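Local coordinates for hydroxylacyl-CoA dehydrogenase (Streptomyces coelicolor, PDB 5BKA), which probably acts in the polyketide pathway to the benzoisochromanequinone antibiotic actinorhodin, as a noncanonical member of the NTF2-like superfamily, at residues A12-L15 with S16-H20; M22-D26 with G27-A31; T59-L62 with E63-R67. All blocks are in the same frame, centred on the assembly; numbering follows the deposited sequence.

Interaction 1 of 3, residues A12-L15 with S16-H20; sequences AEVL and SFYGH
V14 and Y18, one turn apart on helix 10-26, run side by side and point the same way, with a methyl of the valine over one face of the tyrosine ring. CG1 of V14 stands 4.1 Å from the centroid of the Y18 ring and 29° off its normal, which satisfies the geometry of a CH-pi contact. The methyl is displaced toward one flank of the ring, since its nearest atom is CE2 of Y18, 3.6 Å from V14 CG1. Two torsions bring the groups together: V14 holds CG1 anti to the backbone N (chi1 171°), sending it forward along the helix, while Y18 has CG beside its own N (chi1 -76°), which leans the ring back over the preceding turn.

F17 takes the other course. Its ring leads away from 12-15, although its CB remains 3.3 Å from V14 O, and its edge meets CE1 of Y18 in plane.

Beneath these side chains run four successive i to i+4 bonds of a regular alpha-helix, from the N atoms of S16, F17, Y18 and G19 to the O atoms of A12, E13, V14 and L15; the one that carries the described pair, Y18 N to V14 O, measures 2.8 Å. The polar end of E13 turns elsewhere, to a salt bridge with R125.

Around the pair, V14 and Y18 pack on L123 of strand 112-124, and the Y18 ring also meets F80 edge-to-face. The chemistry thus implies a division of work: V14 and Y18 turn an aliphatic-aromatic surface to the curved sheet, as expected of the NTF2-like alpha+beta cone, A12, S16 and H20 meet the second subunit, and L15 is shared between T83 of its own chain, Y11 of the second subunit and L15 of the third.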
ATOM      1  N   ALA B  12       2.171   6.311  11.701  1.00 36.91           N
ATOM      2  CA  ALA B  12       3.157   5.297  11.342  1.00 37.38           C
ATOM      3  C   ALA B  12       3.040   4.069  12.235  1.00 39.77           C
ATOM      4  O   ALA B  12       3.256   2.939  11.783  1.00 42.14           O
ATOM      5  CB  ALA B  12       4.566   5.886  11.419  1.00 37.29           C
ATOM      6  N   GLU B  13       2.705   4.272  13.513  1.00 39.70           N
ATOM      7  CA  GLU B  13       2.553   3.146  14.429  1.00 38.71           C
ATOM      8  C   GLU B  13       1.395   2.243  14.019  1.00 39.39           C
ATOM      9  O   GLU B  13       1.486   1.014  14.134  1.00 36.71           O
ATOM     10  CB  GLU B  13       2.353   3.663  15.854  1.00 41.13           C
ATOM     11  CG  GLU B  13       2.390   2.587  16.925  1.00 46.87           C
ATOM     12  CD  GLU B  13       1.933   3.101  18.278  1.00 55.40           C
ATOM     13  OE1 GLU B  13       1.591   4.298  18.376  1.00 58.41           O
ATOM     14  OE2 GLU B  13       1.916   2.307  19.243  1.00 58.28           O
ATOM     15  N   VAL B  14       0.293   2.830  13.545  1.00 36.05           N
ATOM     16  CA  VAL B  14      -0.842   2.023  13.109  1.00 35.00           C
ATOM     17  C   VAL B  14      -0.503   1.263  11.830  1.00 33.64           C
ATOM     18  O   VAL B  14      -0.837   0.081  11.687  1.00 33.26           O
ATOM     19  CB  VAL B  14      -2.094   2.903  12.937  1.00 37.35           C
ATOM     20  CG1 VAL B  14      -3.217   2.118  12.273  1.00 33.88           C
ATOM     21  CG2 VAL B  14      -2.550   3.441  14.286  1.00 36.50           C
ATOM     22  N   LEU B  15       0.170   1.927  10.885  1.00 33.10           N
ATOM     23  CA  LEU B  15       0.587   1.254   9.657  1.00 35.66           C
ATOM     24  C   LEU B  15       1.505   0.075   9.954  1.00 35.64           C
ATOM     25  O   LEU B  15       1.353  -1.003   9.367  1.00 32.02           O
ATOM     26  CB  LEU B  15       1.282   2.246   8.723  1.00 31.78           C
ATOM     27  CG  LEU B  15       0.418   3.306   8.038  1.00 31.28           C
ATOM     28  CD1 LEU B  15       1.243   4.077   7.016  1.00 31.10           C
ATOM     29  CD2 LEU B  15      -0.798   2.675   7.380  1.00 30.40           C
ATOM     30  N   SER B  16       2.472   0.268  10.854  1.00 33.76           N
ATOM     31  CA  SER B  16       3.345  -0.828  11.264  1.00 38.22           C
ATOM     32  C   SER B  16       2.548  -1.944  11.928  1.00 39.12           C
ATOM     33  O   SER B  16       2.780  -3.131  11.667  1.00 34.88           O
ATOM     34  CB  SER B  16       4.433  -0.309  12.203  1.00 36.21           C
ATOM     35  OG  SER B  16       5.268  -1.366  12.644  1.00 43.20           O
ATOM     36  N   PHE B  17       1.627  -1.577  12.823  1.00 37.00           N
ATOM     37  CA  PHE B  17       0.737  -2.555  13.442  1.00 35.50           C
ATOM     38  C   PHE B  17       0.015  -3.382  12.384  1.00 34.33           C
ATOM     39  O   PHE B  17      -0.044  -4.613  12.474  1.00 34.70           O
ATOM     40  CB  PHE B  17      -0.260  -1.837  14.354  1.00 36.05           C
ATOM     41  CG  PHE B  17      -1.279  -2.744  14.984  1.00 36.51           C
ATOM     42  CD1 PHE B  17      -0.955  -3.507  16.094  1.00 39.15           C
ATOM     43  CD2 PHE B  17      -2.566  -2.822  14.475  1.00 38.51           C
ATOM     44  CE1 PHE B  17      -1.894  -4.338  16.679  1.00 38.77           C
ATOM     45  CE2 PHE B  17      -3.508  -3.651  15.056  1.00 38.11           C
ATOM     46  CZ  PHE B  17      -3.171  -4.410  16.159  1.00 37.77           C
ATOM     47  N   TYR B  18      -0.532  -2.716  11.363  1.00 33.14           N
ATOM     48  CA  TYR B  18      -1.230  -3.430  10.297  1.00 32.26           C
ATOM     49  C   TYR B  18      -0.273  -4.293   9.483  1.00 34.29           C
ATOM     50  O   TYR B  18      -0.641  -5.386   9.039  1.00 32.16           O
ATOM     51  CB  TYR B  18      -1.951  -2.438   9.385  1.00 31.30           C
ATOM     52  CG  TYR B  18      -3.223  -1.867   9.967  1.00 31.56           C
ATOM     53  CD1 TYR B  18      -3.915  -2.538  10.967  1.00 32.38           C
ATOM     54  CD2 TYR B  18      -3.734  -0.659   9.512  1.00 31.19           C
ATOM     55  CE1 TYR B  18      -5.077  -2.018  11.499  1.00 32.85           C
ATOM     56  CE2 TYR B  18      -4.896  -0.133  10.037  1.00 31.70           C
ATOM     57  CZ  TYR B  18      -5.564  -0.816  11.031  1.00 32.53           C
ATOM     58  OH  TYR B  18      -6.722  -0.294  11.556  1.00 33.26           O
ATOM     59  N   GLY B  19       0.955  -3.814   9.268  1.00 32.27           N
ATOM     60  CA  GLY B  19       1.908  -4.584   8.482  1.00 32.41           C
ATOM     61  C   GLY B  19       2.223  -5.929   9.106  1.00 33.53           C
ATOM     62  O   GLY B  19       2.175  -6.964   8.437  1.00 33.64           O
ATOM     63  N   HIS B  20       2.550  -5.931  10.400  1.00 34.63           N
ATOM     64  CA  HIS B  20       2.797  -7.185  11.106  1.00 35.95           C
ATOM     65  C   HIS B  20       1.526  -8.019  11.212  1.00 35.85           C
ATOM     66  O   HIS B  20       1.566  -9.245  11.056  1.00 36.57           O
ATOM     67  CB  HIS B  20       3.366  -6.901  12.495  1.00 37.35           C
ATOM     68  CG  HIS B  20       4.780  -6.407  12.483  1.00 38.10           C
ATOM     69  ND1 HIS B  20       5.864  -7.250  12.605  1.00 39.55           N
ATOM     70  CD2 HIS B  20       5.286  -5.157  12.365  1.00 37.86           C
ATOM     71  CE1 HIS B  20       6.978  -6.540  12.562  1.00 41.43           C
ATOM     72  NE2 HIS B  20       6.655  -5.267  12.415  1.00 39.14           N
TER

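Interaction 2 of 3, residues M22-D26 with G27-A31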
HETATM    1  N   MSE B  22      -1.287  -8.230   9.304  1.00 33.68           N
HETATM    2  CA  MSE B  22      -1.742  -8.866   8.067  1.00 33.36           C
HETATM    3  C   MSE B  22      -0.788  -9.954   7.582  1.00 34.17           C
HETATM    4  O   MSE B  22      -1.218 -10.954   7.008  1.00 34.70           O
HETATM    5  CB  MSE B  22      -1.921  -7.825   6.962  1.00 32.13           C
HETATM    6  CG  MSE B  22      -3.149  -6.954   7.114  1.00 53.11           C
HETATM    7 SE   MSE B  22      -4.677  -7.912   7.832  1.00 59.13          SE
HETATM    8  CE  MSE B  22      -5.078  -6.700   9.262  1.00 42.90           C
ATOM      9  N   GLN B  23       0.512  -9.746   7.798  1.00 34.50           N
ATOM     10  CA  GLN B  23       1.486 -10.756   7.397  1.00 37.31           C
ATOM     11  C   GLN B  23       1.326 -12.036   8.206  1.00 37.10           C
ATOM     12  O   GLN B  23       1.561 -13.132   7.684  1.00 38.12           O
ATOM     13  CB  GLN B  23       2.905 -10.202   7.533  1.00 35.87           C
ATOM     14  CG  GLN B  23       3.297  -9.248   6.414  1.00 34.81           C
ATOM     15  CD  GLN B  23       4.777  -8.917   6.413  1.00 35.51           C
ATOM     16  OE1 GLN B  23       5.603  -9.710   6.863  1.00 36.99           O
ATOM     17  NE2 GLN B  23       5.119  -7.739   5.904  1.00 36.59           N
ATOM     18  N   LYS B  24       0.936 -11.916   9.476  1.00 37.49           N
ATOM     19  CA  LYS B  24       0.582 -13.091  10.265  1.00 39.00           C
ATOM     20  C   LYS B  24      -0.639 -13.797   9.684  1.00 39.69           C
ATOM     21  O   LYS B  24      -0.622 -15.015   9.473  1.00 40.30           O
ATOM     22  CB  LYS B  24       0.347 -12.688  11.721  1.00 39.47           C
ATOM     23  CG  LYS B  24       1.613 -12.207  12.417  1.00 40.14           C
ATOM     24  CD  LYS B  24       1.374 -11.859  13.873  1.00 40.95           C
ATOM     25  CE  LYS B  24       2.668 -11.414  14.536  1.00 43.46           C
ATOM     26  NZ  LYS B  24       2.516 -11.235  16.003  1.00 43.48           N
ATOM     27  N   LEU B  25      -1.716 -13.044   9.435  1.00 37.75           N
ATOM     28  CA  LEU B  25      -2.931 -13.624   8.865  1.00 37.91           C
ATOM     29  C   LEU B  25      -2.637 -14.357   7.561  1.00 38.25           C
ATOM     30  O   LEU B  25      -3.060 -15.502   7.369  1.00 39.56           O
ATOM     31  CB  LEU B  25      -3.975 -12.528   8.641  1.00 36.61           C
ATOM     32  CG  LEU B  25      -5.281 -12.952   7.958  1.00 38.61           C
ATOM     33  CD1 LEU B  25      -6.099 -13.853   8.870  1.00 38.31           C
ATOM     34  CD2 LEU B  25      -6.095 -11.737   7.528  1.00 35.62           C
ATOM     35  N   ASP B  26      -1.925 -13.700   6.643  1.00 37.28           N
ATOM     36  CA  ASP B  26      -1.620 -14.304   5.351  1.00 37.72           C
ATOM     37  C   ASP B  26      -0.608 -15.440   5.449  1.00 39.40           C
ATOM     38  O   ASP B  26      -0.556 -16.284   4.545  1.00 40.42           O
ATOM     39  CB  ASP B  26      -1.109 -13.233   4.390  1.00 36.38           C
ATOM     40  CG  ASP B  26      -2.186 -12.232   4.004  1.00 36.53           C
ATOM     41  OD1 ASP B  26      -3.371 -12.624   3.972  1.00 35.43           O
ATOM     42  OD2 ASP B  26      -1.854 -11.054   3.737  1.00 33.88           O
ATOM     43  N   GLY B  27       0.192 -15.476   6.514  1.00 39.96           N
ATOM     44  CA  GLY B  27       1.086 -16.571   6.822  1.00 41.90           C
ATOM     45  C   GLY B  27       0.459 -17.684   7.622  1.00 43.50           C
ATOM     46  O   GLY B  27       1.193 -18.524   8.155  1.00 50.32           O
ATOM     47  N   ARG B  28      -0.873 -17.727   7.693  1.00 43.13           N
ATOM     48  CA  ARG B  28      -1.601 -18.710   8.494  1.00 48.04           C
ATOM     49  C   ARG B  28      -1.195 -18.723   9.959  1.00 45.47           C
ATOM     50  O   ARG B  28      -1.215 -19.785  10.592  1.00 47.44           O
ATOM     51  CB  ARG B  28      -1.420 -20.125   7.975  1.00 52.72           C
ATOM     52  CG  ARG B  28      -2.296 -20.615   6.914  1.00 58.48           C
ATOM     53  CD  ARG B  28      -1.575 -21.263   5.790  1.00 61.18           C
ATOM     54  NE  ARG B  28      -0.822 -22.389   6.351  1.00 69.51           N
ATOM     55  CZ  ARG B  28      -0.640 -23.575   5.776  1.00 72.01           C
ATOM     56  NH1 ARG B  28      -1.497 -24.007   4.825  1.00 75.11           N
ATOM     57  NH2 ARG B  28       0.169 -24.444   6.353  1.00 70.91           N
ATOM     58  N   ASP B  29      -0.818 -17.569  10.499  1.00 44.16           N
ATOM     59  CA  ASP B  29      -0.615 -17.430  11.936  1.00 44.92           C
ATOM     60  C   ASP B  29      -1.898 -16.880  12.551  1.00 44.21           C
ATOM     61  O   ASP B  29      -1.981 -15.724  12.955  1.00 43.01           O
ATOM     62  CB  ASP B  29       0.580 -16.531  12.211  1.00 44.38           C
ATOM     63  CG  ASP B  29       0.890 -16.398  13.684  1.00 49.04           C
ATOM     64  OD1 ASP B  29       0.353 -17.184  14.489  1.00 46.96           O
ATOM     65  OD2 ASP B  29       1.689 -15.504  14.024  1.00 49.57           O
ATOM     66  N   PHE B  30      -2.926 -17.732  12.577  1.00 45.17           N
ATOM     67  CA  PHE B  30      -4.242 -17.275  13.018  1.00 44.72           C
ATOM     68  C   PHE B  30      -4.245 -16.909  14.499  1.00 47.34           C
ATOM     69  O   PHE B  30      -4.928 -15.963  14.908  1.00 48.02           O
ATOM     70  CB  PHE B  30      -5.291 -18.342  12.713  1.00 45.98           C
ATOM     71  CG  PHE B  30      -5.405 -18.663  11.256  1.00 45.57           C
ATOM     72  CD1 PHE B  30      -5.426 -17.647  10.314  1.00 48.39           C
ATOM     73  CD2 PHE B  30      -5.464 -19.974  10.822  1.00 49.10           C
ATOM     74  CE1 PHE B  30      -5.518 -17.934   8.964  1.00 48.30           C
ATOM     75  CE2 PHE B  30      -5.556 -20.267   9.476  1.00 47.27           C
ATOM     76  CZ  PHE B  30      -5.583 -19.248   8.546  1.00 48.86           C
ATOM     77  N   ALA B  31      -3.494 -17.648  15.321  1.00 48.21           N
ATOM     78  CA  ALA B  31      -3.392 -17.304  16.737  1.00 48.05           C
ATOM     79  C   ALA B  31      -2.629 -15.997  16.935  1.00 48.00           C
ATOM     80  O   ALA B  31      -3.026 -15.156  17.749  1.00 46.63           O
ATOM     81  CB  ALA B  31      -2.721 -18.442  17.506  1.00 50.50           C
TER
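L25 sets its CD1 methyl beside the CD1-CE1 flank of the F30 ring, 4.1 Å from CD1 of F30 and about as far from CE1. The two side chains meet at a slant. L25 carries CG anti to the backbone N (chi1 176°), so that although its CB starts away from 27-31, the methyl end swings back toward the phenylalanine. One face of the F30 ring is met instead by CA of R28, 4.0 Å from the ring plane and offset toward the rim.

K24 and D29 form a second pair, parallel in direction. The extended lysine chain passes alongside the carboxylate, its CD 3.7 Å from OD2 of D29. The charged ends are not in contact, K24 NZ being 4.8 Å from D29 OD2, so any attraction is probably modest. The other carboxylate oxygen of D29, OD1, accepts a bond from G32 N, making D29 the N-cap of helix 30-35.

The backbone shows why these side chains come together. A Schellman motif ends helix 10-26: D29 N bonds K24 O at 2.8 Å, R28 N bonds L25 O at 3.1 Å, and R28, the C-prime residue, has a positive phi of 56°. The first of these is fairly straight, whereas R28 N sits well above the L25 carbonyl plane, 63° out of it. G27 N still bonds Q23 O at 3.0 Å. One helix is therefore closed by D29 N and the next is capped by D29 OD1.

The turn touches helix 54-67 and strand 74-87 of its own chain and the second subunit. L25 and F30 lean on L62 of helix 54-67, while D26 bonds H78 of strand 74-87 and Y98 of the second subunit; Q23 reaches H82 and T96 of that same subunit.

Interaction 3 of 3, residues T59-L62 with E63-R67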
ATOM      1  N   THR B  59      -9.954 -17.105  16.119  1.00 42.26           N
ATOM      2  CA  THR B  59      -9.163 -18.192  15.547  1.00 46.50           C
ATOM      3  C   THR B  59     -10.048 -19.218  14.851  1.00 45.67           C
ATOM      4  O   THR B  59      -9.738 -19.653  13.737  1.00 44.50           O
ATOM      5  CB  THR B  59      -8.320 -18.860  16.632  1.00 45.76           C
ATOM      6  OG1 THR B  59      -7.375 -17.923  17.161  1.00 42.38           O
ATOM      7  CG2 THR B  59      -7.614 -20.096  16.087  1.00 47.47           C
ATOM      8  N   ALA B  60     -11.152 -19.617  15.486  1.00 44.17           N
ATOM      9  CA  ALA B  60     -12.049 -20.606  14.895  1.00 45.40           C
ATOM     10  C   ALA B  60     -12.602 -20.115  13.566  1.00 47.80           C
ATOM     11  O   ALA B  60     -12.633 -20.861  12.581  1.00 47.01           O
ATOM     12  CB  ALA B  60     -13.186 -20.928  15.865  1.00 47.90           C
ATOM     13  N   VAL B  61     -13.062 -18.861  13.528  1.00 47.08           N
ATOM     14  CA  VAL B  61     -13.600 -18.288  12.296  1.00 47.18           C
ATOM     15  C   VAL B  61     -12.551 -18.308  11.189  1.00 47.75           C
ATOM     16  O   VAL B  61     -12.856 -18.595  10.024  1.00 49.61           O
ATOM     17  CB  VAL B  61     -14.124 -16.864  12.559  1.00 47.25           C
ATOM     18  CG1 VAL B  61     -14.050 -16.013  11.305  1.00 54.04           C
ATOM     19  CG2 VAL B  61     -15.546 -16.914  13.092  1.00 48.80           C
ATOM     20  N   LEU B  62     -11.296 -18.023  11.538  1.00 46.84           N
ATOM     21  CA  LEU B  62     -10.246 -17.972  10.527  1.00 46.98           C
ATOM     22  C   LEU B  62      -9.967 -19.351   9.940  1.00 48.66           C
ATOM     23  O   LEU B  62      -9.812 -19.489   8.721  1.00 50.00           O
ATOM     24  CB  LEU B  62      -8.970 -17.384  11.126  1.00 46.01           C
ATOM     25  CG  LEU B  62      -9.022 -15.921  11.553  1.00 47.11           C
ATOM     26  CD1 LEU B  62      -7.735 -15.520  12.254  1.00 47.87           C
ATOM     27  CD2 LEU B  62      -9.291 -15.011  10.361  1.00 47.22           C
ATOM     28  N   GLU B  63      -9.884 -20.378  10.791  1.00 47.02           N
ATOM     29  CA  GLU B  63      -9.729 -21.748  10.308  1.00 50.18           C
ATOM     30  C   GLU B  63     -10.855 -22.158   9.365  1.00 52.73           C
ATOM     31  O   GLU B  63     -10.603 -22.802   8.338  1.00 53.23           O
ATOM     32  CB  GLU B  63      -9.636 -22.708  11.491  1.00 51.91           C
ATOM     33  CG  GLU B  63      -8.212 -23.075  11.853  1.00 56.47           C
ATOM     34  CD  GLU B  63      -8.097 -23.739  13.207  1.00 64.07           C
ATOM     35  OE1 GLU B  63      -8.539 -24.897  13.340  1.00 65.28           O
ATOM     36  OE2 GLU B  63      -7.583 -23.090  14.141  1.00 65.55           O
ATOM     37  N   ASP B  64     -12.104 -21.817   9.701  1.00 54.78           N
ATOM     38  CA  ASP B  64     -13.236 -22.298   8.911  1.00 58.39           C
ATOM     39  C   ASP B  64     -13.238 -21.685   7.515  1.00 61.70           C
ATOM     40  O   ASP B  64     -13.311 -22.403   6.510  1.00 66.19           O
ATOM     41  CB  ASP B  64     -14.556 -22.003   9.625  1.00 63.21           C
ATOM     42  CG  ASP B  64     -15.722 -22.758   9.009  1.00 68.46           C
ATOM     43  OD1 ASP B  64     -16.145 -22.397   7.893  1.00 71.81           O
ATOM     44  OD2 ASP B  64     -16.212 -23.717   9.638  1.00 71.07           O
ATOM     45  N   PHE B  65     -13.156 -20.356   7.430  1.00 61.85           N
ATOM     46  CA  PHE B  65     -13.064 -19.696   6.133  1.00 65.74           C
ATOM     47  C   PHE B  65     -11.785 -20.067   5.393  1.00 65.76           C
ATOM     48  O   PHE B  65     -11.658 -19.769   4.200  1.00 67.15           O
ATOM     49  CB  PHE B  65     -13.140 -18.176   6.306  1.00 68.82           C
ATOM     50  CG  PHE B  65     -14.531 -17.657   6.571  1.00 71.21           C
ATOM     51  CD1 PHE B  65     -14.773 -16.811   7.643  1.00 66.17           C
ATOM     52  CD2 PHE B  65     -15.590 -18.006   5.748  1.00 72.78           C
ATOM     53  CE1 PHE B  65     -16.045 -16.330   7.894  1.00 68.52           C
ATOM     54  CE2 PHE B  65     -16.866 -17.525   5.993  1.00 73.66           C
ATOM     55  CZ  PHE B  65     -17.092 -16.687   7.067  1.00 73.64           C
ATOM     56  N   HIS B  66     -10.833 -20.708   6.076  1.00 66.12           N
ATOM     57  CA  HIS B  66      -9.585 -21.096   5.433  1.00 69.46           C
ATOM     58  C   HIS B  66      -9.670 -22.455   4.755  1.00 73.44           C
ATOM     59  O   HIS B  66      -8.905 -22.715   3.818  1.00 76.87           O
ATOM     60  CB  HIS B  66      -8.451 -21.102   6.455  1.00 69.48           C
ATOM     61  CG  HIS B  66      -7.108 -21.383   5.861  1.00 73.77           C
ATOM     62  ND1 HIS B  66      -6.411 -20.449   5.126  1.00 77.16           N
ATOM     63  CD2 HIS B  66      -6.342 -22.500   5.877  1.00 74.03           C
ATOM     64  CE1 HIS B  66      -5.268 -20.975   4.725  1.00 77.46           C
ATOM     65  NE2 HIS B  66      -5.202 -22.218   5.166  1.00 74.57           N
ATOM     66  N   ARG B  67     -10.580 -23.326   5.211  1.00 74.34           N
ATOM     67  CA  ARG B  67     -10.663 -24.673   4.652  1.00 78.90           C
ATOM     68  C   ARG B  67     -10.910 -24.645   3.149  1.00 78.68           C
ATOM     69  O   ARG B  67     -10.421 -25.513   2.416  1.00 80.42           O
ATOM     70  CB  ARG B  67     -11.755 -25.468   5.365  1.00 79.46           C
TER
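V61 and F65 supply the apolar part, side by side one turn apart on helix 54-67. The CG1 methyl of V61 approaches CD1 of F65 at 3.8 Å, and that same ring atom lies 3.5 Å from V61 O. V61 places CG1 roughly anti to its backbone N, at a chi1 of 152° that falls short of full staggering, whereas F65 sets CG beside its own N, bringing the ring back along the helix to the valine. With an alanine in place of F65, V61 CG1 would probably lose its aromatic cover and a gap would open where the ring also meets H45.

A mixed contact joins T59 and E63, which point the same way. The methyl CG2 of T59 is 3.6 Å from OE2 of E63, a carbon-oxygen approach and not a hydrogen bond; the threonine hydroxyl OG1 bonds R55 O instead.

Backbone hydrogen bonds form the third group. E63 N bonds T59 O at 3.0 Å with an N-H...O angle of 170°, F65 N bonds V61 O at 3.1 Å and 172°, and D64 N bonds A60 O at 3.1 Å with a more bent geometry. This is continuous alpha-helical bonding through the junction.

No other chain of the assembly reaches these residues. The helix packs against helix 30-35, with T59 on A34, L62 on Y33 and the H66 ring edge-to-face with F30; F65 reaches the loop residue L49.

In the fold
Interactions 1 and 2 share helix 10-26, in its first half and at its C-terminal end, with centres 14 Å apart; interaction 3 belongs to helix 54-67. Interaction 1 is partly buried against the sheet and among subunits, and its chief side-chain contact is aliphatic on aromatic. Interactions 2 and 3 are surface contacts that mix an apolar pair with a carboxylate beside an aliphatic group, but interaction 2 spans a helix end and the junction in interaction 3 is helical. These two touch, through F30 CD1 and L62 CB at 3.6 Å, whereas interactions 1 and 3 lie on opposite sides of the chain's centre. Only interactions 1 and 2 meet the second subunit.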